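Local coordinates for protein nitrite oxidoreductase subunit A (Kuenenia stuttgartiensis, PDB 7B04) that belongs to the molybdopterin oxidoreductase family and houses an iron-sulfur cluster, a molybdenum atom and two MD1 molecules, at residues 175-186 / 740-749; 357-367 / 486-497. All coordinates share one frame; numbering follows the deposited sequence.

In the fold
From the N terminus, the chain first lays down helix 174-191, which later supplies 175-186 to interaction 1. It then passes through helix 355-368; 118 residues after segment 357-367, segment 486-497 comes back to it, closing the inner loop at interaction 2. Helix 734-749 closes the outer loop of 553 residues at interaction 1, so interaction 2 is nested inside it. The contacts lie on opposite sides of the chain's centre, with nearest atoms about 46 Å apart. Interaction 1 ties two helices together beside strand 693-696 of the seven-stranded mixed sheet; interaction 2 joins helix 355-368, which follows edge strand 346-347 of the five-stranded parallel sheet, to the turn between helices 481-488 and 494-501.

Interaction 1: residues 175-186 / 740-749; sequences DEAFTYASKGII and GMASKLGELL
The F178 ring lies with one face on the backbone of G740 and M741: the carbonyl carbon of G740 sits over its centre and M741 N nearer the rim. G740 CA completes a CH-pi contact 4.2 Å from the F178 ring centroid, and the lack of a side chain at G740 lets the ring settle directly on the main chain. At the ring's edge, in its plane, M741 CE meets F178 CD1 at 3.6 Å, while the sulfur approaches obliquely, a Met-aromatic contact. Bends at chi2 and chi3 (63° and 67°) fold the flexible methionine back, so that its methyl also reaches A181 CB. M741 and L745 also touch F242 of helix 238-254, and A177 and M741 touch F695 of strand 693-696.

Farther along, S182 is a small knob among M741, K744, L745 and L748, suited to a place where the helices pass closely. Their axes approach to 9.0 Å and cross at -63°. The S182 hydroxyl turns back on its own helix, S182 OG donating to F178 O at 3.0 Å from above the carbonyl plane. This bond satisfies the buried hydroxyl without a partner across the contact; F178 O also accepts from S182 N. I186 meets L749 tip to tip, CD1 of I186 lying 3.8 Å from CG of L749.

K744 packs its methylene chain against helix 175-186 and bends so that the buried lysine reaches out to two exposed carboxylates at the margin. K744 NZ bonds D175 OD1 at 3.0 Å and E747 OE1 at 2.9 Å, in both cases from above the carboxylate plane. The lysine therefore stands between two acids that would otherwise probably repel each other, and their joint negative field should favour its charged form.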
loop_
_atom_site.group_PDB
_atom_site.type_symbol
_atom_site.label_atom_id
_atom_site.label_comp_id
_atom_site.label_asym_id
_atom_site.label_seq_id
_atom_site.Cartn_x
_atom_site.Cartn_y
_atom_site.Cartn_z
ATOM N N ASP B 175 5.421 -31.260 -19.837
ATOM C CA ASP B 175 5.040 -32.666 -19.915
ATOM C C ASP B 175 5.671 -33.461 -18.785
ATOM O O ASP B 175 5.006 -34.282 -18.137
ATOM C CB ASP B 175 5.477 -33.236 -21.263
ATOM C CG ASP B 175 4.669 -34.446 -21.679
ATOM O OD1 ASP B 175 3.426 -34.348 -21.754
ATOM O OD2 ASP B 175 5.275 -35.506 -21.920
ATOM N N GLU B 176 6.924 -33.143 -18.466
ATOM C CA GLU B 176 7.624 -33.835 -17.392
ATOM C C GLU B 176 7.012 -33.495 -16.044
ATOM O O GLU B 176 6.752 -34.378 -15.218
ATOM C CB GLU B 176 9.100 -33.423 -17.402
ATOM C CG GLU B 176 10.128 -34.448 -17.771
ATOM C CD GLU B 176 11.509 -33.842 -17.637
ATOM O OE1 GLU B 176 12.055 -33.367 -18.654
ATOM O OE2 GLU B 176 12.027 -33.796 -16.501
ATOM N N ALA B 177 6.723 -32.213 -15.835
ATOM C CA ALA B 177 6.107 -31.771 -14.590
ATOM C C ALA B 177 4.723 -32.379 -14.420
ATOM O O ALA B 177 4.345 -32.792 -13.319
ATOM C CB ALA B 177 6.035 -30.240 -14.558
ATOM N N PHE B 178 3.942 -32.419 -15.498
ATOM C CA PHE B 178 2.617 -33.038 -15.432
ATOM C C PHE B 178 2.706 -34.535 -15.153
ATOM O O PHE B 178 1.946 -35.069 -14.337
ATOM C CB PHE B 178 1.861 -32.828 -16.745
ATOM C CG PHE B 178 1.323 -31.450 -16.936
ATOM C CD1 PHE B 178 0.805 -30.734 -15.872
ATOM C CD2 PHE B 178 1.310 -30.874 -18.194
ATOM C CE1 PHE B 178 0.297 -29.463 -16.059
ATOM C CE2 PHE B 178 0.802 -29.597 -18.385
ATOM C CZ PHE B 178 0.294 -28.894 -17.311
ATOM N N THR B 179 3.643 -35.224 -15.809
ATOM C CA THR B 179 3.720 -36.682 -15.714
ATOM C C THR B 179 4.090 -37.130 -14.306
ATOM O O THR B 179 3.454 -38.028 -13.747
ATOM C CB THR B 179 4.724 -37.226 -16.736
ATOM O OG1 THR B 179 4.420 -36.693 -18.029
ATOM C CG2 THR B 179 4.618 -38.744 -16.811
ATOM N N TYR B 180 5.130 -36.528 -13.723
ATOM C CA TYR B 180 5.494 -36.860 -12.347
ATOM C C TYR B 180 4.357 -36.547 -11.377
ATOM O O TYR B 180 4.054 -37.346 -10.482
ATOM C CB TYR B 180 6.758 -36.103 -11.939
ATOM C CG TYR B 180 8.040 -36.724 -12.434
ATOM C CD1 TYR B 180 8.567 -37.850 -11.820
ATOM C CD2 TYR B 180 8.722 -36.186 -13.515
ATOM C CE1 TYR B 180 9.740 -38.424 -12.267
ATOM C CE2 TYR B 180 9.896 -36.753 -13.971
ATOM C CZ TYR B 180 10.400 -37.872 -13.343
ATOM O OH TYR B 180 11.571 -38.439 -13.793
ATOM N N ALA B 181 3.717 -35.387 -11.539
ATOM C CA ALA B 181 2.617 -35.008 -10.657
ATOM C C ALA B 181 1.444 -35.974 -10.777
ATOM O O ALA B 181 0.877 -36.408 -9.767
ATOM C CB ALA B 181 2.171 -33.580 -10.965
ATOM N N SER B 182 1.066 -36.327 -12.008
ATOM C CA SER B 182 -0.059 -37.236 -12.201
ATOM C C SER B 182 0.246 -38.622 -11.646
ATOM O O SER B 182 -0.597 -39.226 -10.971
ATOM C CB SER B 182 -0.424 -37.311 -13.683
ATOM O OG SER B 182 -0.904 -36.063 -14.150
ATOM N N LYS B 183 1.444 -39.143 -11.925
ATOM C CA LYS B 183 1.837 -40.439 -11.377
ATOM C C LYS B 183 1.801 -40.423 -9.854
ATOM O O LYS B 183 1.327 -41.376 -9.226
ATOM C CB LYS B 183 3.228 -40.823 -11.878
ATOM C CG LYS B 183 3.270 -41.241 -13.339
ATOM C CD LYS B 183 4.670 -41.662 -13.753
ATOM C CE LYS B 183 4.707 -42.104 -15.206
ATOM N NZ LYS B 183 6.079 -42.500 -15.631
ATOM N N GLY B 184 2.299 -39.345 -9.245
ATOM C CA GLY B 184 2.264 -39.245 -7.796
ATOM C C GLY B 184 0.851 -39.185 -7.249
ATOM O O GLY B 184 0.555 -39.767 -6.203
ATOM N N ILE B 185 -0.037 -38.465 -7.940
ATOM C CA ILE B 185 -1.431 -38.388 -7.509
ATOM C C ILE B 185 -2.063 -39.774 -7.515
ATOM O O ILE B 185 -2.749 -40.169 -6.566
ATOM C CB ILE B 185 -2.217 -37.408 -8.398
ATOM C CG1 ILE B 185 -1.776 -35.969 -8.131
ATOM C CG2 ILE B 185 -3.713 -37.556 -8.162
ATOM C CD1 ILE B 185 -2.313 -34.974 -9.133
ATOM N N ILE B 186 -1.828 -40.539 -8.583
ATOM C CA ILE B 186 -2.407 -41.874 -8.677
ATOM C C ILE B 186 -1.834 -42.784 -7.597
ATOM O O ILE B 186 -2.569 -43.542 -6.954
ATOM C CB ILE B 186 -2.192 -42.453 -10.088
ATOM C CG1 ILE B 186 -2.963 -41.625 -11.116
ATOM C CG2 ILE B 186 -2.628 -43.908 -10.145
ATOM C CD1 ILE B 186 -2.631 -41.966 -12.552
ATOM N N GLY B 740 -4.190 -29.455 -18.463
ATOM C CA GLY B 740 -3.026 -30.280 -18.737
ATOM C C GLY B 740 -2.794 -31.335 -17.673
ATOM O O GLY B 740 -2.367 -32.452 -17.976
ATOM N N MET B 741 -3.074 -30.997 -16.412
ATOM C CA MET B 741 -2.964 -31.987 -15.346
ATOM C C MET B 741 -4.024 -33.071 -15.493
ATOM O O MET B 741 -3.744 -34.257 -15.282
ATOM C CB MET B 741 -3.084 -31.305 -13.984
ATOM C CG MET B 741 -2.792 -32.216 -12.808
ATOM S SD MET B 741 -1.093 -32.807 -12.815
ATOM C CE MET B 741 -0.220 -31.279 -12.497
ATOM N N ALA B 742 -5.245 -32.681 -15.866
ATOM C CA ALA B 742 -6.314 -33.658 -16.029
ATOM C C ALA B 742 -6.056 -34.547 -17.237
ATOM O O ALA B 742 -6.334 -35.752 -17.201
ATOM C CB ALA B 742 -7.662 -32.951 -16.155
ATOM N N SER B 743 -5.533 -33.966 -18.320
ATOM C CA SER B 743 -5.280 -34.743 -19.528
ATOM C C SER B 743 -4.234 -35.820 -19.276
ATOM O O SER B 743 -4.368 -36.951 -19.758
ATOM C CB SER B 743 -4.835 -33.820 -20.662
ATOM O OG SER B 743 -5.845 -32.879 -20.980
ATOM N N LYS B 744 -3.185 -35.489 -18.519
ATOM C CA LYS B 744 -2.166 -36.485 -18.205
ATOM C C LYS B 744 -2.714 -37.568 -17.287
ATOM O O LYS B 744 -2.320 -38.734 -17.405
ATOM C CB LYS B 744 -0.946 -35.812 -17.577
ATOM C CG LYS B 744 0.227 -36.750 -17.327
ATOM C CD LYS B 744 0.764 -37.334 -18.627
ATOM C CE LYS B 744 1.471 -36.280 -19.465
ATOM N NZ LYS B 744 2.065 -36.861 -20.701
ATOM N N LEU B 745 -3.626 -37.210 -16.379
ATOM C CA LEU B 745 -4.313 -38.227 -15.590
ATOM C C LEU B 745 -5.126 -39.149 -16.488
ATOM O O LEU B 745 -5.167 -40.366 -16.268
ATOM C CB LEU B 745 -5.213 -37.568 -14.543
ATOM C CG LEU B 745 -4.533 -36.921 -13.336
ATOM C CD1 LEU B 745 -5.548 -36.156 -12.505
ATOM C CD2 LEU B 745 -3.825 -37.968 -12.490
ATOM N N GLY B 746 -5.772 -38.589 -17.511
ATOM C CA GLY B 746 -6.492 -39.416 -18.462
ATOM C C GLY B 746 -5.568 -40.208 -19.361
ATOM O O GLY B 746 -5.887 -41.337 -19.745
ATOM N N GLU B 747 -4.420 -39.630 -19.714
ATOM C CA GLU B 747 -3.451 -40.348 -20.534
ATOM C C GLU B 747 -2.865 -41.536 -19.780
ATOM O O GLU B 747 -2.680 -42.614 -20.356
ATOM C CB GLU B 747 -2.345 -39.394 -20.983
ATOM C CG GLU B 747 -1.302 -40.021 -21.892
ATOM C CD GLU B 747 -0.251 -39.025 -22.341
ATOM O OE1 GLU B 747 -0.338 -37.845 -21.938
ATOM O OE2 GLU B 747 0.662 -39.420 -23.095
ATOM N N LEU B 748 -2.575 -41.359 -18.488
ATOM C CA LEU B 748 -2.032 -42.457 -17.695
ATOM C C LEU B 748 -3.094 -43.492 -17.355
ATOM O O LEU B 748 -2.780 -44.680 -17.225
ATOM C CB LEU B 748 -1.404 -41.919 -16.411
ATOM C CG LEU B 748 -0.163 -41.042 -16.573
ATOM C CD1 LEU B 748 0.268 -40.496 -15.225
ATOM C CD2 LEU B 748 0.965 -41.825 -17.225
ATOM N N LEU B 749 -4.347 -43.070 -17.216
ATOM C CA LEU B 749 -5.431 -43.974 -16.854
ATOM C C LEU B 749 -6.228 -44.457 -18.056
ATOM O O LEU B 749 -7.227 -45.160 -17.871
ATOM C CB LEU B 749 -6.362 -43.301 -15.841
ATOM C CG LEU B 749 -5.709 -43.083 -14.475
ATOM C CD1 LEU B 749 -6.656 -42.376 -13.518
ATOM C CD2 LEU B 749 -5.238 -44.410 -13.897
#

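Interaction 2: residues 357-367 / 486-497; sequences ALFLGITKILI and KIHLRDYDIDSV
L360 lays its CD1 methyl over one face of the Y492 ring, a CH-pi contact 3.8 Å from the centroid. Its chi1 sets CG beside the backbone N, and chi2 of 171° then points CD1 at the ring and CD2 at L489. A357 CB touches the edge of the same ring near its plane. L489 lies against helix 355-368, its CD2 on L360 O at 3.3 Å, its CD1 against I367 CD1 and its CB beside K364 CB.

K364 runs almost fully extended from chi1 to chi3, its aliphatic arm passing the carbonyl oxygens of L489 and Y492. Only chi4 (63°) turns the amine, which pairs with D368 of its own helix. V497, with chi1 at 86°, holds CG2 anti to its backbone N and 3.7 Å from A357 CB, and wedges CG1 between backbone N and carbonyl carbon. The missing side chain of G361 makes room chiefly for that CG1 methyl, while G361 CA also passes the Y492 carbonyl oxygen. No hydrogen bond crosses the contact. D493 instead caps helix 494-501, its OD1 accepting from S496 OG at 2.7 Å through the syn lone pair, with a weak bond from S496 N to OD2.

Around this contact, Y492 OH reaches H847 N, L360 and T363 rest on L544 of helix 544-548, and I365 leans on A512 of helix 505-517.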
loop_
_atom_site.group_PDB
_atom_site.type_symbol
_atom_site.label_atom_id
_atom_site.label_comp_id
_atom_site.label_asym_id
_atom_site.label_seq_id
_atom_site.Cartn_x
_atom_site.Cartn_y
_atom_site.Cartn_z
ATOM N N ALA B 357 -18.251 -6.246 25.256
ATOM C CA ALA B 357 -18.701 -5.526 26.440
ATOM C C ALA B 357 -19.106 -4.096 26.101
ATOM O O ALA B 357 -20.126 -3.603 26.594
ATOM C CB ALA B 357 -17.604 -5.538 27.503
ATOM N N LEU B 358 -18.338 -3.428 25.235
ATOM C CA LEU B 358 -18.619 -2.032 24.910
ATOM C C LEU B 358 -20.010 -1.872 24.312
ATOM O O LEU B 358 -20.786 -1.009 24.736
ATOM C CB LEU B 358 -17.558 -1.494 23.950
ATOM C CG LEU B 358 -17.771 -0.061 23.459
ATOM C CD1 LEU B 358 -17.677 0.926 24.612
ATOM C CD2 LEU B 358 -16.779 0.293 22.362
ATOM N N PHE B 359 -20.348 -2.702 23.326
ATOM C CA PHE B 359 -21.655 -2.603 22.691
ATOM C C PHE B 359 -22.767 -3.157 23.572
ATOM O O PHE B 359 -23.929 -2.778 23.389
ATOM C CB PHE B 359 -21.636 -3.308 21.336
ATOM C CG PHE B 359 -20.875 -2.557 20.283
ATOM C CD1 PHE B 359 -21.498 -1.582 19.524
ATOM C CD2 PHE B 359 -19.530 -2.810 20.070
ATOM C CE1 PHE B 359 -20.799 -0.882 18.560
ATOM C CE2 PHE B 359 -18.825 -2.112 19.108
ATOM C CZ PHE B 359 -19.460 -1.148 18.351
ATOM N N LEU B 360 -22.443 -4.050 24.512
ATOM C CA LEU B 360 -23.427 -4.442 25.513
ATOM C C LEU B 360 -23.741 -3.280 26.444
ATOM O O LEU B 360 -24.901 -3.067 26.813
ATOM C CB LEU B 360 -22.924 -5.647 26.310
ATOM C CG LEU B 360 -22.918 -7.008 25.610
ATOM C CD1 LEU B 360 -22.188 -8.043 26.453
ATOM C CD2 LEU B 360 -24.334 -7.462 25.307
ATOM N N GLY B 361 -22.717 -2.518 26.835
ATOM C CA GLY B 361 -22.953 -1.332 27.642
ATOM C C GLY B 361 -23.776 -0.290 26.910
ATOM O O GLY B 361 -24.615 0.387 27.511
ATOM N N ILE B 362 -23.550 -0.145 25.603
ATOM C CA ILE B 362 -24.333 0.803 24.817
ATOM C C ILE B 362 -25.758 0.293 24.640
ATOM O O ILE B 362 -26.718 1.073 24.651
ATOM C CB ILE B 362 -23.647 1.068 23.463
ATOM C CG1 ILE B 362 -22.280 1.719 23.680
ATOM C CG2 ILE B 362 -24.516 1.948 22.579
ATOM C CD1 ILE B 362 -21.439 1.807 22.427
ATOM N N THR B 363 -25.919 -1.024 24.487
ATOM C CA THR B 363 -27.257 -1.602 24.417
ATOM C C THR B 363 -28.025 -1.353 25.710
ATOM O O THR B 363 -29.230 -1.077 25.682
ATOM C CB THR B 363 -27.169 -3.101 24.125
ATOM O OG1 THR B 363 -26.437 -3.310 22.913
ATOM C CG2 THR B 363 -28.558 -3.704 23.980
ATOM N N LYS B 364 -27.339 -1.442 26.852
ATOM C CA LYS B 364 -27.986 -1.154 28.129
ATOM C C LYS B 364 -28.453 0.295 28.195
ATOM O O LYS B 364 -29.547 0.580 28.694
ATOM C CB LYS B 364 -27.032 -1.462 29.282
ATOM C CG LYS B 364 -27.565 -1.054 30.644
ATOM C CD LYS B 364 -26.607 -1.438 31.756
ATOM C CE LYS B 364 -27.001 -0.777 33.065
ATOM N NZ LYS B 364 -28.344 -1.230 33.522
ATOM N N ILE B 365 -27.636 1.224 27.695
ATOM C CA ILE B 365 -28.027 2.629 27.689
ATOM C C ILE B 365 -29.225 2.846 26.771
ATOM O O ILE B 365 -30.099 3.673 27.052
ATOM C CB ILE B 365 -26.831 3.514 27.290
ATOM C CG1 ILE B 365 -25.687 3.354 28.294
ATOM C CG2 ILE B 365 -27.244 4.977 27.199
ATOM C CD1 ILE B 365 -24.386 3.990 27.846
ATOM N N LEU B 366 -29.290 2.106 25.662
ATOM C CA LEU B 366 -30.406 2.270 24.735
ATOM C C LEU B 366 -31.715 1.755 25.320
ATOM O O LEU B 366 -32.790 2.229 24.935
ATOM C CB LEU B 366 -30.104 1.560 23.416
ATOM C CG LEU B 366 -28.998 2.188 22.570
ATOM C CD1 LEU B 366 -28.687 1.300 21.383
ATOM C CD2 LEU B 366 -29.395 3.585 22.118
ATOM N N ILE B 367 -31.651 0.804 26.249
ATOM C CA ILE B 367 -32.849 0.140 26.749
ATOM C C ILE B 367 -33.292 0.772 28.062
ATOM O O ILE B 367 -34.491 0.834 28.359
ATOM C CB ILE B 367 -32.608 -1.377 26.902
ATOM C CG1 ILE B 367 -32.337 -2.005 25.535
ATOM C CG2 ILE B 367 -33.800 -2.058 27.569
ATOM C CD1 ILE B 367 -31.895 -3.450 25.599
ATOM N N LYS B 486 -32.687 -7.487 29.822
ATOM C CA LYS B 486 -32.712 -6.478 30.909
ATOM C C LYS B 486 -31.998 -7.057 32.128
ATOM O O LYS B 486 -31.335 -6.310 32.813
ATOM C CB LYS B 486 -34.172 -6.231 31.284
ATOM C CG LYS B 486 -34.750 -4.885 30.890
ATOM C CD LYS B 486 -36.239 -4.853 31.088
ATOM C CE LYS B 486 -36.937 -3.768 30.304
ATOM N NZ LYS B 486 -38.123 -4.301 29.602
ATOM N N ILE B 487 -32.195 -8.335 32.415
ATOM C CA ILE B 487 -31.488 -8.970 33.513
ATOM C C ILE B 487 -30.077 -9.348 33.096
ATOM O O ILE B 487 -29.175 -9.412 33.939
ATOM C CB ILE B 487 -32.302 -10.161 34.055
ATOM C CG1 ILE B 487 -33.791 -9.832 33.938
ATOM C CG2 ILE B 487 -31.976 -10.378 35.514
ATOM C CD1 ILE B 487 -34.727 -10.829 34.579
ATOM N N HIS B 488 -29.852 -9.631 31.813
ATOM C CA HIS B 488 -28.490 -9.945 31.380
ATOM C C HIS B 488 -27.594 -8.715 31.474
ATOM O O HIS B 488 -26.418 -8.820 31.834
ATOM C CB HIS B 488 -28.470 -10.480 29.946
ATOM C CG HIS B 488 -27.111 -10.920 29.487
ATOM N ND1 HIS B 488 -26.272 -11.688 30.268
ATOM C CD2 HIS B 488 -26.434 -10.671 28.340
ATOM C CE1 HIS B 488 -25.149 -11.911 29.610
ATOM N NE2 HIS B 488 -25.221 -11.304 28.440
ATOM N N LEU B 489 -28.135 -7.535 31.167
ATOM C CA LEU B 489 -27.340 -6.320 31.060
ATOM C C LEU B 489 -27.017 -5.676 32.404
ATOM O O LEU B 489 -26.400 -4.599 32.415
ATOM C CB LEU B 489 -28.085 -5.315 30.180
ATOM C CG LEU B 489 -28.196 -5.648 28.693
ATOM C CD1 LEU B 489 -29.239 -4.773 28.004
ATOM C CD2 LEU B 489 -26.843 -5.488 28.027
ATOM N N ARG B 490 -27.384 -6.303 33.524
ATOM C CA ARG B 490 -27.043 -5.751 34.834
ATOM C C ARG B 490 -25.549 -5.828 35.127
ATOM O O ARG B 490 -25.054 -5.093 35.990
ATOM C CB ARG B 490 -27.825 -6.475 35.932
ATOM N N ASP B 491 -24.834 -6.739 34.469
ATOM C CA ASP B 491 -23.390 -6.858 34.613
ATOM C C ASP B 491 -22.627 -5.906 33.710
ATOM O O ASP B 491 -21.392 -5.883 33.748
ATOM C CB ASP B 491 -22.934 -8.287 34.350
ATOM C CG ASP B 491 -23.582 -9.271 35.296
ATOM O OD1 ASP B 491 -24.468 -8.858 36.077
ATOM O OD2 ASP B 491 -23.190 -10.446 35.285
ATOM N N TYR B 492 -23.327 -5.156 32.877
ATOM C CA TYR B 492 -22.712 -4.256 31.922
ATOM C C TYR B 492 -23.097 -2.814 32.218
ATOM O O TYR B 492 -23.389 -2.014 31.316
ATOM C CB TYR B 492 -23.072 -4.693 30.511
ATOM C CG TYR B 492 -22.426 -6.033 30.259
ATOM C CD1 TYR B 492 -21.123 -6.108 29.795
ATOM C CD2 TYR B 492 -23.070 -7.217 30.594
ATOM C CE1 TYR B 492 -20.508 -7.321 29.605
ATOM C CE2 TYR B 492 -22.458 -8.436 30.411
ATOM C CZ TYR B 492 -21.175 -8.483 29.914
ATOM O OH TYR B 492 -20.542 -9.692 29.719
ATOM N N ASP B 493 -23.094 -2.482 33.512
ATOM C CA ASP B 493 -23.273 -1.103 33.937
ATOM C C ASP B 493 -22.146 -0.241 33.388
ATOM O O ASP B 493 -21.035 -0.717 33.124
ATOM C CB ASP B 493 -23.317 -1.015 35.474
ATOM C CG ASP B 493 -22.014 -1.434 36.131
ATOM O OD1 ASP B 493 -21.575 -2.570 35.872
ATOM O OD2 ASP B 493 -21.448 -0.651 36.926
ATOM N N ILE B 494 -22.450 1.048 33.231
ATOM C CA ILE B 494 -21.552 1.969 32.540
ATOM C C ILE B 494 -20.182 1.986 33.199
ATOM O O ILE B 494 -19.158 2.146 32.525
ATOM C CB ILE B 494 -22.168 3.385 32.484
ATOM C CG1 ILE B 494 -23.566 3.345 31.857
ATOM C CG2 ILE B 494 -21.277 4.324 31.701
ATOM C CD1 ILE B 494 -24.354 4.639 32.011
ATOM N N ASP B 495 -20.136 1.792 34.519
ATOM C CA ASP B 495 -18.866 1.850 35.233
ATOM C C ASP B 495 -18.045 0.571 35.085
ATOM O O ASP B 495 -16.819 0.640 34.942
ATOM C CB ASP B 495 -19.115 2.145 36.709
ATOM C CG ASP B 495 -19.518 3.581 36.951
ATOM O OD1 ASP B 495 -19.095 4.453 36.163
ATOM O OD2 ASP B 495 -20.259 3.836 37.923
ATOM N N SER B 496 -18.680 -0.604 35.099
ATOM C CA SER B 496 -17.888 -1.823 34.966
ATOM C C SER B 496 -17.347 -1.976 33.554
ATOM O O SER B 496 -16.188 -2.366 33.375
ATOM C CB SER B 496 -18.706 -3.053 35.352
ATOM O OG SER B 496 -19.086 -3.017 36.719
ATOM N N VAL B 497 -18.157 -1.646 32.544
ATOM C CA VAL B 497 -17.702 -1.766 31.164
ATOM C C VAL B 497 -16.489 -0.877 30.929
ATOM O O VAL B 497 -15.604 -1.223 30.139
ATOM C CB VAL B 497 -18.849 -1.469 30.175
ATOM C CG1 VAL B 497 -18.971 0.018 29.892
ATOM C CG2 VAL B 497 -18.615 -2.227 28.894
#